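Local atomic coordinates of hydratase ChsH2 (Mycobacterium tuberculosis SUMu008, PDB entry 4W78), a protein that probably catalyses, in complex with ChsH1, the hydration of a steroid enoyl-CoA during cholesterol breakdown, as a MaoC-like enoyl-CoA hydratase. Residues L11-P17 with A86-F92; T23-D29 with N51-D55. All coordinates share one frame; numbering follows the deposited sequence.

Contact 1 joins strand 7-14, outermost within this chain, to strand 89-100 in the five-stranded antiparallel sheet of a hot dog fold. Contact 2 joins the C-terminal end of helix 17-26 to the start of helix 52-67 and contributes Asp29 to the cadmium site, which His34 helps complete. Strand 7-14 runs almost directly into helix 17-26, so residues 11-17 lead toward contact 2. Helix 52-67 is the second tie. It starts at contact 2 and its later turns pack on Leu11 and Leu13 of contact 1. The contact centres are 15 Å apart, the nearest atoms about 6 Å, without touching. Asp29 and His34 probably mark the active site, next to contact 2; contact 1 is sheet pairing.

Contact 1. Residues L11-P17 with A86-F92; sequences LKLYGDP and AYDTVTF
Leu13 CD1 meets Phe92 CE2 at 4.0 Å, on the face of the sheet that packs against helix 52-67. This antiparallel sheet and its helix make up the hot dog fold. Leu11 and Val90 lie on the same face. Val90 CG1 sits 3.6 Å above the plane of the Phe92 ring, toward its rim. Leu58 and Arg61 of helix 52-67 pack on Leu13, and Trp84 touches both Leu13 and Val90.

Leu11 with Phe92 and Leu13 with Val90 are hydrogen-bonded pairs. Each is joined by two backbone bonds. Lys12 with Thr91 and Tyr14 with Thr89 are non-hydrogen-bonded pairs, and their side chains are on the other face. There Lys12 runs alongside Thr91, and its CG is 3.4 Å from Thr91 OG1. The Lys12 chain then bends at chi3, and CE comes near Thr89 CG2.

The pairing goes on past the strand ends. Gly15 N donates to Asp88 O at 2.9 Å. Gly15, the centre of an inverse gamma turn, accepts a bond from Tyr87 N to its O, with the donor well above the carbonyl plane.

Tyr14 places CG opposite its own backbone N (chi1 -177°), which carries the ring toward Tyr87. Thr89 OG1 lies at the edge of the Tyr14 ring. The Pro17 and Tyr87 side chains cross at about a right angle, with Pro17 CD 3.6 Å from Tyr87 CE1. The Tyr87 hydroxyl bonds to Asp38 of the second subunit, a copy of this protein. At the edge of the Tyr87 ring, near its plane, Tyr14 OH is 3.2 Å from Tyr87 CD1.

Contact 2. Residues T23-D29 with N51-D55; sequences TALATRD and NILTD. With CD (cadmium ion), chain B.
Asn51 ND2 gives one N-H to Thr27 OG1 and the other to Asp29 OD2, and that same OD2 binds a cadmium ion. The bond from ND2 to Asp29 OD2 is 2.8 Å long and nearly straight, at 169°. It meets the carboxylate on its anti side, and the carboxylate and amide planes are turned 50° apart. Asn51 ND2 is 2.9 Å from Thr27 OG1. Both acceptors lie close to the amide plane.

The other end of the amide is also used. Asn51 is the N-cap of helix 52-67, and its OD1 accepts from Thr54 N, which stands above the carbonyl plane. Thr54 OG1 donates to the same OD1 at 2.6 Å, in the carbonyl plane. Four bonds therefore fix the rotation of this buried amide.

Thr27 OG1 lies between its own backbone N and carbonyl carbon (chi1 66°). From there it accepts from Asn51 and donates to Ala24 O. Asp29 N reaches Ala24 O from the opposite face of that carbonyl. This bond, with Arg28 N to Leu25 O, forms the Schellman motif that ends helix 17-26.

Leu53 CB packs on Thr27 CB at 3.7 Å. Beside them Thr23 and Thr54 cross at about a right angle, and water 1 joins Thr23 OG1 to Asn51 N. Thr23 OG1 also hydrogen-bonds to Phe19 O in the same helix. Trp35 of the ChsH1 chain packs on Thr27.

Cadmium is 2.3 Å from Asp29 OD2, and His34 and two waters are further ligands. Asp29 and His34 have the Asp-x4-His spacing of the catalytic pair in MaoC-like hydratases, which is consistent with an active site here. Asn51 would then act as a second-shell residue, its amide probably helping to orient the Asp29 carboxylate, which here also binds cadmium.

Contact 1. Residues L11-P17 with A86-F92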
ATOM      1  N   LEU F  11      18.114  18.599  -1.196  1.00 21.46           N
ATOM      2  CA  LEU F  11      17.076  17.808  -0.530  1.00 22.09           C
ATOM      3  C   LEU F  11      17.695  16.547   0.067  1.00 21.81           C
ATOM      4  O   LEU F  11      18.277  15.743  -0.654  1.00 22.05           O
ATOM      5  CB  LEU F  11      15.963  17.423  -1.502  1.00 21.99           C
ATOM      6  CG  LEU F  11      14.920  16.447  -0.945  1.00 21.93           C
ATOM      7  CD1 LEU F  11      14.142  17.066   0.208  1.00 25.81           C
ATOM      8  CD2 LEU F  11      13.991  15.963  -2.054  1.00 23.46           C
ATOM      9  N   LYS F  12      17.580  16.386   1.382  1.00 22.90           N
ATOM     10  CA  LYS F  12      18.073  15.180   2.047  1.00 21.88           C
ATOM     11  C   LYS F  12      16.915  14.294   2.475  1.00 21.97           C
ATOM     12  O   LYS F  12      16.008  14.740   3.180  1.00 24.22           O
ATOM     13  CB  LYS F  12      18.921  15.537   3.275  1.00 24.99           C
ATOM     14  CG  LYS F  12      20.254  16.178   2.960  1.00 28.57           C
ATOM     15  CD  LYS F  12      21.010  16.529   4.234  1.00 33.81           C
ATOM     16  CE  LYS F  12      21.144  15.319   5.144  1.00 33.38           C
ATOM     17  NZ  LYS F  12      21.982  15.640   6.334  1.00 42.24           N
ATOM     18  N   LEU F  13      16.967  13.036   2.056  1.00 19.93           N
ATOM     19  CA  LEU F  13      15.923  12.072   2.376  1.00 18.39           C
ATOM     20  C   LEU F  13      16.495  10.860   3.092  1.00 20.11           C
ATOM     21  O   LEU F  13      17.427  10.221   2.606  1.00 21.62           O
ATOM     22  CB  LEU F  13      15.192  11.639   1.108  1.00 20.25           C
ATOM     23  CG  LEU F  13      14.365  12.753   0.447  1.00 23.05           C
ATOM     24  CD1 LEU F  13      13.708  12.250  -0.831  1.00 24.18           C
ATOM     25  CD2 LEU F  13      13.331  13.296   1.407  1.00 24.42           C
ATOM     26  N   TYR F  14      15.924  10.554   4.251  1.00 20.51           N
ATOM     27  CA  TYR F  14      16.329   9.395   5.038  1.00 21.92           C
ATOM     28  C   TYR F  14      15.529   8.200   4.574  1.00 21.25           C
ATOM     29  O   TYR F  14      14.299   8.182   4.682  1.00 19.55           O
ATOM     30  CB  TYR F  14      16.050   9.663   6.514  1.00 22.74           C
ATOM     31  CG  TYR F  14      16.492   8.573   7.465  1.00 24.64           C
ATOM     32  CD1 TYR F  14      17.788   8.074   7.436  1.00 27.04           C
ATOM     33  CD2 TYR F  14      15.621   8.078   8.434  1.00 25.72           C
ATOM     34  CE1 TYR F  14      18.198   7.093   8.335  1.00 30.80           C
ATOM     35  CE2 TYR F  14      16.023   7.097   9.334  1.00 27.72           C
ATOM     36  CZ  TYR F  14      17.310   6.611   9.277  1.00 30.75           C
ATOM     37  OH  TYR F  14      17.710   5.647  10.173  1.00 31.05           O
ATOM     38  N   GLY F  15      16.228   7.204   4.045  1.00 19.30           N
ATOM     39  CA  GLY F  15      15.583   5.999   3.557  1.00 20.28           C
ATOM     40  C   GLY F  15      15.311   4.986   4.649  1.00 19.82           C
ATOM     41  O   GLY F  15      15.911   3.913   4.670  1.00 20.32           O
ATOM     42  N   ASP F  16      14.415   5.319   5.572  1.00 17.57           N
ATOM     43  CA  ASP F  16      14.044   4.327   6.566  1.00 18.96           C
ATOM     44  C   ASP F  16      13.148   3.270   5.917  1.00 16.98           C
ATOM     45  O   ASP F  16      12.648   3.466   4.802  1.00 16.65           O
ATOM     46  CB  ASP F  16      13.477   4.955   7.854  1.00 21.45           C
ATOM     47  CG  ASP F  16      12.134   5.630   7.678  1.00 23.13           C
ATOM     48  OD1 ASP F  16      11.479   5.488   6.631  1.00 23.27           O
ATOM     49  OD2 ASP F  16      11.716   6.297   8.653  1.00 28.88           O
ATOM     50  N   PRO F  17      12.982   2.121   6.574  1.00 12.32           N
ATOM     51  CA  PRO F  17      12.197   1.069   5.915  1.00 12.81           C
ATOM     52  C   PRO F  17      10.783   1.509   5.550  1.00 11.37           C
ATOM     53  O   PRO F  17      10.295   1.109   4.490  1.00 11.15           O
ATOM     54  CB  PRO F  17      12.193  -0.056   6.958  1.00 12.08           C
ATOM     55  CG  PRO F  17      13.476   0.136   7.688  1.00 13.60           C
ATOM     56  CD  PRO F  17      13.662   1.622   7.784  1.00 13.81           C
ATOM     57  N   ALA F  86      18.131   0.594   3.088  1.00 13.81           N
ATOM     58  CA  ALA F  86      17.535   1.066   4.334  1.00 14.55           C
ATOM     59  C   ALA F  86      18.596   1.727   5.208  1.00 16.88           C
ATOM     60  O   ALA F  86      19.723   1.223   5.337  1.00 18.07           O
ATOM     61  CB  ALA F  86      16.853  -0.083   5.090  1.00 13.64           C
ATOM     62  N   TYR F  87      18.210   2.878   5.762  1.00 16.61           N
ATOM     63  CA  TYR F  87      19.008   3.704   6.678  1.00 18.14           C
ATOM     64  C   TYR F  87      20.044   4.600   6.019  1.00 18.40           C
ATOM     65  O   TYR F  87      20.694   5.397   6.703  1.00 21.52           O
ATOM     66  CB  TYR F  87      19.634   2.887   7.813  1.00 20.47           C
ATOM     67  CG  TYR F  87      18.619   2.026   8.514  1.00 18.41           C
ATOM     68  CD1 TYR F  87      17.556   2.594   9.198  1.00 17.45           C
ATOM     69  CD2 TYR F  87      18.720   0.643   8.477  1.00 19.98           C
ATOM     70  CE1 TYR F  87      16.619   1.803   9.844  1.00 18.30           C
ATOM     71  CE2 TYR F  87      17.789  -0.161   9.111  1.00 20.39           C
ATOM     72  CZ  TYR F  87      16.738   0.424   9.788  1.00 20.01           C
ATOM     73  OH  TYR F  87      15.817  -0.366  10.429  1.00 22.54           O
ATOM     74  N   ASP F  88      20.201   4.477   4.705  1.00 17.39           N
ATOM     75  CA  ASP F  88      21.032   5.420   3.972  1.00 17.00           C
ATOM     76  C   ASP F  88      20.255   6.712   3.809  1.00 19.22           C
ATOM     77  O   ASP F  88      19.027   6.710   3.661  1.00 19.45           O
ATOM     78  CB  ASP F  88      21.346   4.939   2.553  1.00 18.89           C
ATOM     79  CG  ASP F  88      22.352   3.803   2.498  1.00 28.35           C
ATOM     80  OD1 ASP F  88      23.062   3.559   3.497  1.00 34.57           O
ATOM     81  OD2 ASP F  88      22.443   3.170   1.408  1.00 28.31           O
ATOM     82  N   THR F  89      20.990   7.812   3.796  1.00 19.87           N
ATOM     83  CA  THR F  89      20.422   9.097   3.463  1.00 20.75           C
ATOM     84  C   THR F  89      20.953   9.508   2.104  1.00 20.42           C
ATOM     85  O   THR F  89      22.162   9.506   1.872  1.00 23.56           O
ATOM     86  CB  THR F  89      20.808  10.158   4.500  1.00 24.76           C
ATOM     87  OG1 THR F  89      20.237   9.808   5.765  1.00 25.40           O
ATOM     88  CG2 THR F  89      20.287  11.529   4.074  1.00 27.34           C
ATOM     89  N   VAL F  90      20.040   9.861   1.210  1.00 17.70           N
ATOM     90  CA  VAL F  90      20.414  10.355  -0.109  1.00 18.50           C
ATOM     91  C   VAL F  90      20.230  11.864  -0.139  1.00 18.02           C
ATOM     92  O   VAL F  90      19.188  12.385   0.262  1.00 20.82           O
ATOM     93  CB  VAL F  90      19.622   9.653  -1.229  1.00 20.59           C
ATOM     94  CG1 VAL F  90      19.742  10.420  -2.541  1.00 24.06           C
ATOM     95  CG2 VAL F  90      20.131   8.233  -1.385  1.00 18.39           C
ATOM     96  N   THR F  91      21.280  12.555  -0.566  1.00 17.26           N
ATOM     97  CA  THR F  91      21.248  13.996  -0.730  1.00 19.80           C
ATOM     98  C   THR F  91      21.155  14.302  -2.218  1.00 20.64           C
ATOM     99  O   THR F  91      22.024  13.911  -2.997  1.00 18.09           O
ATOM    100  CB  THR F  91      22.512  14.633  -0.145  1.00 23.78           C
ATOM    101  OG1 THR F  91      22.553  14.387   1.265  1.00 27.05           O
ATOM    102  CG2 THR F  91      22.521  16.130  -0.387  1.00 24.73           C
ATOM    103  N   PHE F  92      20.083  14.986  -2.603  1.00 20.11           N
ATOM    104  CA  PHE F  92      19.893  15.403  -3.985  1.00 19.19           C
ATOM    105  C   PHE F  92      20.457  16.796  -4.200  1.00 20.13           C
ATOM    106  O   PHE F  92      20.208  17.711  -3.414  1.00 23.34           O
ATOM    107  CB  PHE F  92      18.411  15.377  -4.370  1.00 17.78           C
ATOM    108  CG  PHE F  92      17.833  13.995  -4.472  1.00 18.98           C
ATOM    109  CD1 PHE F  92      17.887  13.300  -5.669  1.00 18.01           C
ATOM    110  CD2 PHE F  92      17.248  13.386  -3.375  1.00 21.99           C
ATOM    111  CE1 PHE F  92      17.360  12.017  -5.782  1.00 20.18           C
ATOM    112  CE2 PHE F  92      16.717  12.101  -3.473  1.00 22.50           C
ATOM    113  CZ  PHE F  92      16.779  11.415  -4.677  1.00 22.49           C
TER

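Contact 2. Residues T23-D29 with N51-D55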
ATOM      1  N   THR F  23       6.926   3.649  -0.561  1.00  8.15           N
ATOM      2  CA  THR F  23       7.116   4.115  -1.932  1.00  8.65           C
ATOM      3  C   THR F  23       7.040   2.962  -2.930  1.00  7.47           C
ATOM      4  O   THR F  23       6.365   3.067  -3.953  1.00  9.55           O
ATOM      5  CB  THR F  23       8.418   4.894  -2.124  1.00  9.21           C
ATOM      6  OG1 THR F  23       9.539   4.124  -1.686  1.00  9.46           O
ATOM      7  CG2 THR F  23       8.375   6.218  -1.340  1.00  9.88           C
ATOM      8  N   ALA F  24       7.687   1.848  -2.615  1.00  9.14           N
ATOM      9  CA  ALA F  24       7.612   0.718  -3.527  1.00  9.32           C
ATOM     10  C   ALA F  24       6.174   0.294  -3.761  1.00  8.64           C
ATOM     11  O   ALA F  24       5.767   0.126  -4.919  1.00  8.90           O
ATOM     12  CB  ALA F  24       8.440  -0.463  -3.007  1.00  9.04           C
ATOM     13  N   LEU F  25       5.394   0.133  -2.693  1.00  8.17           N
ATOM     14  CA  LEU F  25       4.021  -0.343  -2.869  1.00  8.84           C
ATOM     15  C   LEU F  25       3.103   0.708  -3.497  1.00  7.74           C
ATOM     16  O   LEU F  25       2.180   0.346  -4.226  1.00  9.57           O
ATOM     17  CB  LEU F  25       3.425  -0.933  -1.581  1.00  9.73           C
ATOM     18  CG  LEU F  25       3.726  -2.427  -1.431  1.00  9.33           C
ATOM     19  CD1 LEU F  25       5.215  -2.736  -1.313  1.00 10.81           C
ATOM     20  CD2 LEU F  25       2.949  -2.990  -0.266  1.00 12.27           C
ATOM     21  N   ALA F  26       3.375   1.987  -3.241  1.00  9.01           N
ATOM     22  CA  ALA F  26       2.595   3.044  -3.886  1.00  8.54           C
ATOM     23  C   ALA F  26       2.904   3.118  -5.379  1.00  8.65           C
ATOM     24  O   ALA F  26       2.112   3.670  -6.151  1.00 10.79           O
ATOM     25  CB  ALA F  26       2.847   4.409  -3.221  1.00 10.89           C
ATOM     26  N   THR F  27       4.058   2.600  -5.800  1.00  9.39           N
ATOM     27  CA  THR F  27       4.338   2.516  -7.241  1.00  9.25           C
ATOM     28  C   THR F  27       3.877   1.166  -7.802  1.00  8.58           C
ATOM     29  O   THR F  27       4.139   0.850  -8.960  1.00 11.35           O
ATOM     30  CB  THR F  27       5.826   2.738  -7.595  1.00  9.42           C
ATOM     31  OG1 THR F  27       6.613   1.660  -7.059  1.00 11.65           O
ATOM     32  CG2 THR F  27       6.347   4.046  -7.032  1.00 12.02           C
ATOM     33  N   ARG F  28       3.191   0.389  -6.961  1.00  8.92           N
ATOM     34  CA  ARG F  28       2.653  -0.928  -7.314  1.00  9.43           C
ATOM     35  C   ARG F  28       3.726  -1.942  -7.745  1.00  9.95           C
ATOM     36  O   ARG F  28       3.502  -2.820  -8.587  1.00 11.42           O
ATOM     37  CB  ARG F  28       1.517  -0.826  -8.335  1.00 10.47           C
ATOM     38  CG  ARG F  28       0.324  -0.042  -7.805  1.00 13.80           C
ATOM     39  CD  ARG F  28      -0.843  -0.091  -8.767  1.00 17.27           C
ATOM     40  NE  ARG F  28      -1.325  -1.447  -9.012  1.00 18.03           N
ATOM     41  CZ  ARG F  28      -1.565  -1.935 -10.224  1.00 20.12           C
ATOM     42  NH1 ARG F  28      -1.360  -1.169 -11.290  1.00 21.11           N
ATOM     43  NH2 ARG F  28      -2.009  -3.181 -10.382  1.00 23.30           N
ATOM     44  N   ASP F  29       4.891  -1.797  -7.116  1.00 10.37           N
ATOM     45  CA  ASP F  29       6.022  -2.691  -7.294  1.00 11.15           C
ATOM     46  C   ASP F  29       6.106  -3.584  -6.070  1.00 10.50           C
ATOM     47  O   ASP F  29       6.496  -3.129  -4.984  1.00 11.06           O
ATOM     48  CB  ASP F  29       7.286  -1.848  -7.426  1.00 10.20           C
ATOM     49  CG  ASP F  29       8.503  -2.656  -7.718  1.00  9.97           C
ATOM     50  OD1 ASP F  29       8.507  -3.892  -7.501  1.00 12.00           O
ATOM     51  OD2 ASP F  29       9.488  -2.041  -8.172  1.00 11.54           O
ATOM     52  N   ASN F  51      13.188   1.294  -5.112  1.00  8.56           N
ATOM     53  CA  ASN F  51      12.958   0.835  -6.492  1.00  9.98           C
ATOM     54  C   ASN F  51      13.095   1.964  -7.514  1.00 11.46           C
ATOM     55  O   ASN F  51      13.167   3.146  -7.149  1.00 11.05           O
ATOM     56  CB  ASN F  51      11.600   0.117  -6.636  1.00  8.15           C
ATOM     57  CG  ASN F  51      10.406   1.078  -6.649  1.00 14.79           C
ATOM     58  OD1 ASN F  51      10.488   2.189  -6.148  1.00 14.37           O
ATOM     59  ND2 ASN F  51       9.304   0.649  -7.250  1.00 16.85           N
ATOM     60  N   ILE F  52      13.141   1.622  -8.791  1.00 10.38           N
ATOM     61  CA  ILE F  52      13.460   2.631  -9.796  1.00 10.17           C
ATOM     62  C   ILE F  52      12.269   3.559 -10.066  1.00  9.89           C
ATOM     63  O   ILE F  52      12.462   4.709 -10.460  1.00 11.14           O
ATOM     64  CB  ILE F  52      14.042   1.989 -11.084  1.00 11.93           C
ATOM     65  CG1 ILE F  52      14.757   3.054 -11.942  1.00 13.99           C
ATOM     66  CG2 ILE F  52      12.966   1.230 -11.850  1.00 13.87           C
ATOM     67  CD1 ILE F  52      15.626   2.420 -13.013  1.00 16.75           C
ATOM     68  N   LEU F  53      11.049   3.081  -9.851  1.00 10.92           N
ATOM     69  CA  LEU F  53       9.868   3.943 -10.042  1.00  9.44           C
ATOM     70  C   LEU F  53       9.870   5.038  -8.983  1.00 10.79           C
ATOM     71  O   LEU F  53       9.407   6.148  -9.229  1.00 10.19           O
ATOM     72  CB  LEU F  53       8.543   3.158  -9.996  1.00 10.96           C
ATOM     73  CG  LEU F  53       8.236   2.213 -11.179  1.00 14.66           C
ATOM     74  CD1 LEU F  53       9.080   0.946 -11.116  1.00 20.37           C
ATOM     75  CD2 LEU F  53       6.766   1.822 -11.241  1.00 15.09           C
ATOM     76  N   THR F  54      10.370   4.728  -7.794  1.00  7.95           N
ATOM     77  CA  THR F  54      10.494   5.736  -6.748  1.00 10.23           C
ATOM     78  C   THR F  54      11.632   6.709  -7.071  1.00 12.70           C
ATOM     79  O   THR F  54      11.483   7.913  -6.871  1.00 12.42           O
ATOM     80  CB  THR F  54      10.711   5.074  -5.374  1.00 11.70           C
ATOM     81  OG1 THR F  54       9.525   4.342  -5.030  1.00 10.68           O
ATOM     82  CG2 THR F  54      11.019   6.108  -4.303  1.00 11.21           C
ATOM     83  N   ASP F  55      12.764   6.214  -7.569  1.00 11.69           N
ATOM     84  CA  ASP F  55      13.819   7.126  -8.041  1.00 12.16           C
ATOM     85  C   ASP F  55      13.292   8.137  -9.070  1.00 12.85           C
ATOM     86  O   ASP F  55      13.590   9.337  -8.991  1.00 13.48           O
ATOM     87  CB  ASP F  55      14.997   6.357  -8.642  1.00 15.07           C
ATOM     88  CG  ASP F  55      15.844   5.669  -7.595  1.00 25.03           C
ATOM     89  OD1 ASP F  55      16.080   6.277  -6.523  1.00 29.94           O
ATOM     90  OD2 ASP F  55      16.289   4.527  -7.847  1.00 24.40           O
TER
HETATM   91 CD    CD B 201      11.318  -3.411  -8.530  1.00 12.46          CD
HETATM   92  O   HOH W   1      11.137   2.046  -2.897  1.00 12.48           O
HETATM   93  O   HOH W   2      12.649  -5.299  -8.881  1.00 15.46           O
HETATM   94  O   HOH W   3      10.047  -4.313 -10.587  1.00 20.23           O